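Local coordinates for AvmM (PDB 7FE6), which catalyses macrocyclization in alchivemycin A biosynthesis through dehydration and Michael-type addition, at residues Asp76-Trp88 and Val136-Ile148. Residues are numbered along the deposited sequence; the frame is centred on the assembly and turned at random.
Sequences DFKLFYKVSRADW and VTAHVRLAFREGI
Phe77-Val83 and Val136-Phe144 pair as antiparallel strands, with Lys78-Ala143, Phe80-Arg141 and Lys82-His139 as the hydrogen-bonded pairs. On the face of Phe80 and Lys82, the Arg141 guanidinium lies flat on the Trp88 indole, planes 10° apart, in a cation-pi stack with NH1 3.2 Å from CE2. The Arg141 chain is extended from CG to NE (chi3 -180°), which lays CD and then the guanidinium over the indole, while Lys82 CB covers the opposite face. Replacing Trp88 with an alanine would probably open a gap between Lys82 and Arg141, leaving the guanidinium without its flat support and freer to turn. Lys82 NZ reaches past the His139 ring to grip Ser84 O (2.7 Å) and Ala86 O (2.9 Å), tying down the type II' turn at Val83-Ala86. On the other face, Leu79 CD2 packs against Val140 CG1 (3.4 Å), and Phe77 CB touches Phe144 CD1 (3.6 Å). Beyond the strand ends, Arg145 NE forms a salt bridge to Asp76 OD1 (3.1 Å), approaching from above the carboxylate plane, while OD2 takes the backbone N-H of Arg73. Arg141 NE makes a salt bridge to Glu42 OE1, and His139 NE2 is hydrogen-bonded to His152 ND1 of the second subunit. Strand 40-49 flanks 135-144 within the sheet, whose apolar face packs on strands 57-66 and 107-113 in a beta-sandwich arrangement.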
ATOM      1  N   ASP A  76      26.258   1.362  -8.392  1.00 57.66           N
ATOM      2  CA  ASP A  76      25.848   0.047  -8.891  1.00 62.95           C
ATOM      3  C   ASP A  76      24.434   0.045  -9.455  1.00 63.44           C
ATOM      4  O   ASP A  76      23.939  -1.016  -9.873  1.00 60.36           O
ATOM      5  CB  ASP A  76      25.926  -1.009  -7.786  1.00 65.75           C
ATOM      6  CG  ASP A  76      27.328  -1.253  -7.316  1.00 66.47           C
ATOM      7  OD1 ASP A  76      28.229  -1.379  -8.176  1.00 67.35           O
ATOM      8  OD2 ASP A  76      27.520  -1.294  -6.075  1.00 66.17           O
ATOM      9  N   PHE A  77      23.760   1.188  -9.425  1.00 59.61           N
ATOM     10  CA  PHE A  77      22.426   1.296  -9.975  1.00 60.17           C
ATOM     11  C   PHE A  77      22.251   2.654 -10.644  1.00 57.60           C
ATOM     12  O   PHE A  77      23.001   3.604 -10.405  1.00 55.53           O
ATOM     13  CB  PHE A  77      21.367   1.047  -8.893  1.00 55.32           C
ATOM     14  CG  PHE A  77      21.482   1.936  -7.670  1.00 57.43           C
ATOM     15  CD1 PHE A  77      20.786   3.142  -7.597  1.00 53.90           C
ATOM     16  CD2 PHE A  77      22.227   1.533  -6.566  1.00 58.03           C
ATOM     17  CE1 PHE A  77      20.863   3.936  -6.463  1.00 52.66           C
ATOM     18  CE2 PHE A  77      22.298   2.329  -5.430  1.00 58.77           C
ATOM     19  CZ  PHE A  77      21.604   3.532  -5.380  1.00 52.91           C
ATOM     20  N   LYS A  78      21.273   2.708 -11.531  1.00 55.65           N
ATOM     21  CA  LYS A  78      20.869   3.946 -12.169  1.00 56.68           C
ATOM     22  C   LYS A  78      19.522   4.373 -11.608  1.00 55.04           C
ATOM     23  O   LYS A  78      18.636   3.539 -11.383  1.00 50.07           O
ATOM     24  CB  LYS A  78      20.793   3.792 -13.683  1.00 56.08           C
ATOM     25  CG  LYS A  78      22.131   3.661 -14.313  1.00 53.61           C
ATOM     26  CD  LYS A  78      22.017   3.606 -15.804  1.00 57.09           C
ATOM     27  CE  LYS A  78      23.381   3.391 -16.401  1.00 55.60           C
ATOM     28  NZ  LYS A  78      24.313   4.540 -16.156  1.00 61.49           N
ATOM     29  N   LEU A  79      19.385   5.679 -11.371  1.00 52.83           N
ATOM     30  CA  LEU A  79      18.241   6.218 -10.647  1.00 52.40           C
ATOM     31  C   LEU A  79      17.820   7.530 -11.290  1.00 53.01           C
ATOM     32  O   LEU A  79      18.596   8.488 -11.306  1.00 55.88           O
ATOM     33  CB  LEU A  79      18.581   6.429  -9.167  1.00 51.54           C
ATOM     34  CG  LEU A  79      17.491   6.133  -8.122  1.00 53.93           C
ATOM     35  CD1 LEU A  79      17.822   6.802  -6.791  1.00 55.03           C
ATOM     36  CD2 LEU A  79      16.120   6.528  -8.596  1.00 48.11           C
ATOM     37  N   PHE A  80      16.597   7.571 -11.816  1.00 54.34           N
ATOM     38  CA  PHE A  80      15.997   8.792 -12.342  1.00 51.48           C
ATOM     39  C   PHE A  80      14.675   9.052 -11.643  1.00 52.53           C
ATOM     40  O   PHE A  80      13.976   8.117 -11.221  1.00 51.78           O
ATOM     41  CB  PHE A  80      15.737   8.705 -13.847  1.00 49.72           C
ATOM     42  CG  PHE A  80      16.976   8.768 -14.675  1.00 53.87           C
ATOM     43  CD1 PHE A  80      17.821   7.656 -14.769  1.00 50.17           C
ATOM     44  CD2 PHE A  80      17.294   9.932 -15.375  1.00 52.64           C
ATOM     45  CE1 PHE A  80      18.969   7.708 -15.543  1.00 54.39           C
ATOM     46  CE2 PHE A  80      18.451  10.005 -16.163  1.00 57.53           C
ATOM     47  CZ  PHE A  80      19.299   8.898 -16.242  1.00 56.28           C
ATOM     48  N   TYR A  81      14.309  10.323 -11.546  1.00 52.59           N
ATOM     49  CA  TYR A  81      13.051  10.634 -10.899  1.00 48.22           C
ATOM     50  C   TYR A  81      12.486  11.911 -11.483  1.00 52.22           C
ATOM     51  O   TYR A  81      13.169  12.677 -12.179  1.00 52.53           O
ATOM     52  CB  TYR A  81      13.202  10.739  -9.378  1.00 49.77           C
ATOM     53  CG  TYR A  81      13.878  11.999  -8.874  1.00 52.23           C
ATOM     54  CD1 TYR A  81      15.269  12.138  -8.942  1.00 50.62           C
ATOM     55  CD2 TYR A  81      13.143  13.018  -8.281  1.00 50.00           C
ATOM     56  CE1 TYR A  81      15.906  13.266  -8.470  1.00 51.04           C
ATOM     57  CE2 TYR A  81      13.763  14.161  -7.802  1.00 53.07           C
ATOM     58  CZ  TYR A  81      15.161  14.285  -7.900  1.00 57.12           C
ATOM     59  OH  TYR A  81      15.813  15.414  -7.420  1.00 52.66           O
ATOM     60  N   LYS A  82      11.215  12.132 -11.156  1.00 51.04           N
ATOM     61  CA  LYS A  82      10.448  13.265 -11.653  1.00 50.78           C
ATOM     62  C   LYS A  82       9.454  13.608 -10.561  1.00 49.00           C
ATOM     63  O   LYS A  82       8.682  12.738 -10.145  1.00 45.57           O
ATOM     64  CB  LYS A  82       9.763  12.879 -12.966  1.00 50.48           C
ATOM     65  CG  LYS A  82       8.519  13.624 -13.352  1.00 51.16           C
ATOM     66  CD  LYS A  82       7.644  12.681 -14.182  1.00 48.35           C
ATOM     67  CE  LYS A  82       6.913  13.382 -15.279  1.00 48.13           C
ATOM     68  NZ  LYS A  82       6.044  14.482 -14.753  1.00 49.26           N
ATOM     69  N   VAL A  83       9.497  14.854 -10.081  1.00 50.27           N
ATOM     70  CA  VAL A  83       8.652  15.289  -8.972  1.00 48.91           C
ATOM     71  C   VAL A  83       7.336  15.793  -9.544  1.00 47.33           C
ATOM     72  O   VAL A  83       7.276  16.886 -10.118  1.00 48.17           O
ATOM     73  CB  VAL A  83       9.338  16.361  -8.122  1.00 52.34           C
ATOM     74  CG1 VAL A  83       8.481  16.681  -6.935  1.00 52.02           C
ATOM     75  CG2 VAL A  83      10.698  15.879  -7.665  1.00 52.18           C
ATOM     76  N   SER A  84       6.278  14.987  -9.383  1.00 47.34           N
ATOM     77  CA  SER A  84       4.948  15.330  -9.883  1.00 47.50           C
ATOM     78  C   SER A  84       5.004  15.701 -11.362  1.00 48.72           C
ATOM     79  O   SER A  84       5.472  14.899 -12.184  1.00 47.16           O
ATOM     80  CB  SER A  84       4.350  16.480  -9.071  1.00 45.18           C
ATOM     81  OG  SER A  84       4.153  16.051  -7.740  1.00 47.14           O
ATOM     82  N   ARG A  85       4.577  16.920 -11.714  1.00 43.89           N
ATOM     83  CA  ARG A  85       4.528  17.308 -13.121  1.00 46.88           C
ATOM     84  C   ARG A  85       5.800  18.028 -13.627  1.00 52.28           C
ATOM     85  O   ARG A  85       5.815  18.509 -14.766  1.00 51.82           O
ATOM     86  CB  ARG A  85       3.258  18.118 -13.393  1.00 49.35           C
ATOM     87  CG  ARG A  85       3.228  19.576 -12.940  1.00 50.35           C
ATOM     88  CD  ARG A  85       1.834  20.173 -13.219  1.00 49.74           C
ATOM     89  NE  ARG A  85       1.755  21.569 -12.758  1.00 57.23           N
ATOM     90  CZ  ARG A  85       0.632  22.240 -12.482  1.00 55.51           C
ATOM     91  NH1 ARG A  85      -0.562  21.649 -12.632  1.00 47.20           N
ATOM     92  NH2 ARG A  85       0.715  23.523 -12.084  1.00 48.01           N
ATOM     93  N   ALA A  86       6.861  18.114 -12.825  1.00 49.87           N
ATOM     94  CA  ALA A  86       8.131  18.597 -13.348  1.00 47.85           C
ATOM     95  C   ALA A  86       8.749  17.535 -14.260  1.00 52.17           C
ATOM     96  O   ALA A  86       8.218  16.436 -14.438  1.00 55.72           O
ATOM     97  CB  ALA A  86       9.084  18.935 -12.210  1.00 48.86           C
ATOM     98  N   ASP A  87       9.905  17.851 -14.816  1.00 51.06           N
ATOM     99  CA  ASP A  87      10.583  17.006 -15.792  1.00 52.55           C
ATOM    100  C   ASP A  87      11.455  15.928 -15.139  1.00 51.00           C
ATOM    101  O   ASP A  87      11.894  16.049 -13.994  1.00 51.47           O
ATOM    102  CB  ASP A  87      11.430  17.889 -16.700  1.00 53.39           C
ATOM    103  CG  ASP A  87      10.589  18.602 -17.727  1.00 56.53           C
ATOM    104  OD1 ASP A  87       9.366  18.317 -17.787  1.00 61.70           O
ATOM    105  OD2 ASP A  87      11.143  19.438 -18.465  1.00 63.28           O
ATOM    106  N   TRP A  88      11.735  14.873 -15.912  1.00 52.91           N
ATOM    107  CA  TRP A  88      12.641  13.827 -15.448  1.00 49.49           C
ATOM    108  C   TRP A  88      14.024  14.399 -15.192  1.00 51.85           C
ATOM    109  O   TRP A  88      14.442  15.371 -15.819  1.00 54.15           O
ATOM    110  CB  TRP A  88      12.742  12.695 -16.468  1.00 47.55           C
ATOM    111  CG  TRP A  88      11.563  11.782 -16.452  1.00 50.21           C
ATOM    112  CD1 TRP A  88      10.482  11.818 -17.277  1.00 46.38           C
ATOM    113  CD2 TRP A  88      11.353  10.681 -15.548  1.00 49.54           C
ATOM    114  NE1 TRP A  88       9.595  10.815 -16.931  1.00 52.54           N
ATOM    115  CE2 TRP A  88      10.097  10.119 -15.863  1.00 49.50           C
ATOM    116  CE3 TRP A  88      12.089  10.149 -14.479  1.00 45.89           C
ATOM    117  CZ2 TRP A  88       9.564   9.033 -15.161  1.00 49.38           C
ATOM    118  CZ3 TRP A  88      11.571   9.088 -13.776  1.00 48.37           C
ATOM    119  CH2 TRP A  88      10.313   8.525 -14.120  1.00 49.58           C
ATOM    120  N   VAL A 136       3.101  15.065  -2.444  1.00 47.10           N
ATOM    121  CA  VAL A 136       4.133  15.234  -3.469  1.00 48.42           C
ATOM    122  C   VAL A 136       4.537  13.848  -3.959  1.00 45.01           C
ATOM    123  O   VAL A 136       4.774  12.947  -3.149  1.00 43.57           O
ATOM    124  CB  VAL A 136       5.369  15.997  -2.928  1.00 49.91           C
ATOM    125  CG1 VAL A 136       6.518  15.993  -3.945  1.00 46.70           C
ATOM    126  CG2 VAL A 136       5.006  17.431  -2.517  1.00 49.52           C
ATOM    127  N   THR A 137       4.646  13.685  -5.273  1.00 44.25           N
ATOM    128  CA  THR A 137       4.962  12.399  -5.874  1.00 42.01           C
ATOM    129  C   THR A 137       6.317  12.469  -6.556  1.00 44.95           C
ATOM    130  O   THR A 137       6.631  13.454  -7.233  1.00 46.61           O
ATOM    131  CB  THR A 137       3.911  12.002  -6.932  1.00 44.56           C
ATOM    132  OG1 THR A 137       2.649  11.708  -6.320  1.00 45.22           O
ATOM    133  CG2 THR A 137       4.378  10.807  -7.780  1.00 43.63           C
ATOM    134  N   ALA A 138       7.096  11.398  -6.413  1.00 41.91           N
ATOM    135  CA  ALA A 138       8.231  11.142  -7.278  1.00 42.50           C
ATOM    136  C   ALA A 138       7.871   9.939  -8.129  1.00 44.43           C
ATOM    137  O   ALA A 138       7.481   8.890  -7.595  1.00 46.42           O
ATOM    138  CB  ALA A 138       9.513  10.889  -6.477  1.00 45.52           C
ATOM    139  N   HIS A 139       7.948  10.095  -9.442  1.00 42.05           N
ATOM    140  CA  HIS A 139       7.971   8.945 -10.334  1.00 44.68           C
ATOM    141  C   HIS A 139       9.433   8.510 -10.457  1.00 48.63           C
ATOM    142  O   HIS A 139      10.313   9.353 -10.643  1.00 48.64           O
ATOM    143  CB  HIS A 139       7.384   9.321 -11.695  1.00 43.47           C
ATOM    144  CG  HIS A 139       5.960   9.786 -11.642  1.00 47.17           C
ATOM    145  ND1 HIS A 139       4.893   8.958 -11.940  1.00 44.54           N
ATOM    146  CD2 HIS A 139       5.425  10.987 -11.298  1.00 44.60           C
ATOM    147  CE1 HIS A 139       3.764   9.639 -11.806  1.00 44.82           C
ATOM    148  NE2 HIS A 139       4.060  10.872 -11.421  1.00 42.64           N
ATOM    149  N   VAL A 140       9.711   7.217 -10.310  1.00 44.17           N
ATOM    150  CA  VAL A 140      11.092   6.770 -10.141  1.00 45.91           C
ATOM    151  C   VAL A 140      11.410   5.657 -11.136  1.00 45.63           C
ATOM    152  O   VAL A 140      10.690   4.655 -11.204  1.00 44.52           O
ATOM    153  CB  VAL A 140      11.352   6.271  -8.707  1.00 45.00           C
ATOM    154  CG1 VAL A 140      12.815   5.964  -8.542  1.00 48.10           C
ATOM    155  CG2 VAL A 140      10.912   7.262  -7.705  1.00 43.39           C
ATOM    156  N   ARG A 141      12.519   5.800 -11.858  1.00 44.87           N
ATOM    157  CA  ARG A 141      13.018   4.762 -12.746  1.00 44.20           C
ATOM    158  C   ARG A 141      14.324   4.218 -12.180  1.00 51.30           C
ATOM    159  O   ARG A 141      15.288   4.977 -11.961  1.00 50.64           O
ATOM    160  CB  ARG A 141      13.208   5.287 -14.165  1.00 42.93           C
ATOM    161  CG  ARG A 141      11.920   5.505 -14.924  1.00 44.02           C
ATOM    162  CD  ARG A 141      12.132   6.346 -16.186  1.00 42.89           C
ATOM    163  NE  ARG A 141      10.889   6.552 -16.905  1.00 43.27           N
ATOM    164  CZ  ARG A 141      10.675   7.504 -17.810  1.00 48.63           C
ATOM    165  NH1 ARG A 141      11.624   8.387 -18.120  1.00 48.74           N
ATOM    166  NH2 ARG A 141       9.480   7.599 -18.390  1.00 49.67           N
ATOM    167  N   LEU A 142      14.360   2.896 -11.976  1.00 47.51           N
ATOM    168  CA  LEU A 142      15.422   2.250 -11.230  1.00 46.51           C
ATOM    169  C   LEU A 142      15.879   1.013 -11.976  1.00 50.36           C
ATOM    170  O   LEU A 142      15.059   0.261 -12.518  1.00 50.37           O
ATOM    171  CB  LEU A 142      14.961   1.856  -9.836  1.00 46.82           C
ATOM    172  CG  LEU A 142      15.963   1.113  -8.962  1.00 48.69           C
ATOM    173  CD1 LEU A 142      17.208   1.951  -8.750  1.00 51.25           C
ATOM    174  CD2 LEU A 142      15.319   0.754  -7.641  1.00 45.41           C
ATOM    175  N   ALA A 143      17.196   0.827 -12.012  1.00 50.46           N
ATOM    176  CA  ALA A 143      17.813  -0.334 -12.631  1.00 52.78           C
ATOM    177  C   ALA A 143      19.092  -0.646 -11.874  1.00 55.21           C
ATOM    178  O   ALA A 143      19.923   0.244 -11.668  1.00 57.48           O
ATOM    179  CB  ALA A 143      18.103  -0.077 -14.119  1.00 53.68           C
ATOM    180  N   PHE A 144      19.252  -1.895 -11.457  1.00 56.39           N
ATOM    181  CA  PHE A 144      20.523  -2.337 -10.912  1.00 56.23           C
ATOM    182  C   PHE A 144      21.359  -2.937 -12.023  1.00 60.61           C
ATOM    183  O   PHE A 144      20.831  -3.524 -12.970  1.00 61.85           O
ATOM    184  CB  PHE A 144      20.329  -3.351  -9.800  1.00 55.64           C
ATOM    185  CG  PHE A 144      19.648  -2.788  -8.605  1.00 59.96           C
ATOM    186  CD1 PHE A 144      20.391  -2.192  -7.584  1.00 59.62           C
ATOM    187  CD2 PHE A 144      18.266  -2.815  -8.502  1.00 50.86           C
ATOM    188  CE1 PHE A 144      19.754  -1.659  -6.471  1.00 58.15           C
ATOM    189  CE2 PHE A 144      17.629  -2.282  -7.397  1.00 50.11           C
ATOM    190  CZ  PHE A 144      18.368  -1.707  -6.383  1.00 53.34           C
ATOM    191  N   ARG A 145      22.673  -2.769 -11.916  1.00 61.43           N
ATOM    192  CA  ARG A 145      23.530  -3.331 -12.939  1.00 65.51           C
ATOM    193  C   ARG A 145      23.403  -4.850 -12.920  1.00 65.94           C
ATOM    194  O   ARG A 145      23.111  -5.458 -11.886  1.00 65.10           O
ATOM    195  CB  ARG A 145      24.987  -2.901 -12.725  1.00 65.18           C
ATOM    196  CG  ARG A 145      25.626  -3.437 -11.450  1.00 67.92           C
ATOM    197  CD  ARG A 145      27.106  -3.061 -11.365  1.00 68.90           C
ATOM    198  NE  ARG A 145      27.779  -3.686 -10.229  1.00 68.23           N
ATOM    199  CZ  ARG A 145      28.129  -4.968 -10.193  1.00 72.46           C
ATOM    200  NH1 ARG A 145      27.856  -5.761 -11.221  1.00 72.41           N
ATOM    201  NH2 ARG A 145      28.743  -5.466  -9.129  1.00 76.94           N
ATOM    202  N   GLU A 146      23.587  -5.455 -14.090  1.00 67.63           N
ATOM    203  CA  GLU A 146      23.622  -6.903 -14.187  1.00 67.10           C
ATOM    204  C   GLU A 146      24.721  -7.449 -13.290  1.00 70.60           C
ATOM    205  O   GLU A 146      25.759  -6.811 -13.082  1.00 69.71           O
ATOM    206  CB  GLU A 146      23.879  -7.316 -15.632  1.00 72.04           C
ATOM    207  CG  GLU A 146      22.669  -7.217 -16.525  1.00 76.54           C
ATOM    208  CD  GLU A 146      22.986  -7.563 -17.971  1.00 91.05           C
ATOM    209  OE1 GLU A 146      24.108  -8.062 -18.231  1.00 90.21           O
ATOM    210  OE2 GLU A 146      22.098  -7.360 -18.837  1.00 96.00           O
ATOM    211  N   GLY A 147      24.504  -8.647 -12.768  1.00 70.63           N
ATOM    212  CA  GLY A 147      25.544  -9.284 -12.003  1.00 67.08           C
ATOM    213  C   GLY A 147      25.585  -8.933 -10.536  1.00 68.81           C
ATOM    214  O   GLY A 147      26.530  -9.341  -9.848  1.00 68.10           O
ATOM    215  N   ILE A 148      24.629  -8.156 -10.034  1.00 69.74           N
ATOM    216  CA  ILE A 148      24.508  -7.926  -8.601  1.00 66.64           C
ATOM    217  C   ILE A 148      23.138  -8.431  -8.174  1.00 64.29           C
ATOM    218  O   ILE A 148      22.147  -8.234  -8.887  1.00 62.81           O
ATOM    219  CB  ILE A 148      24.752  -6.444  -8.239  1.00 68.56           C
ATOM    220  CG1 ILE A 148      24.874  -6.265  -6.723  1.00 69.45           C
ATOM    221  CG2 ILE A 148      23.679  -5.534  -8.836  1.00 66.82           C
ATOM    222  CD1 ILE A 148      25.510  -4.925  -6.309  1.00 71.84           C
TER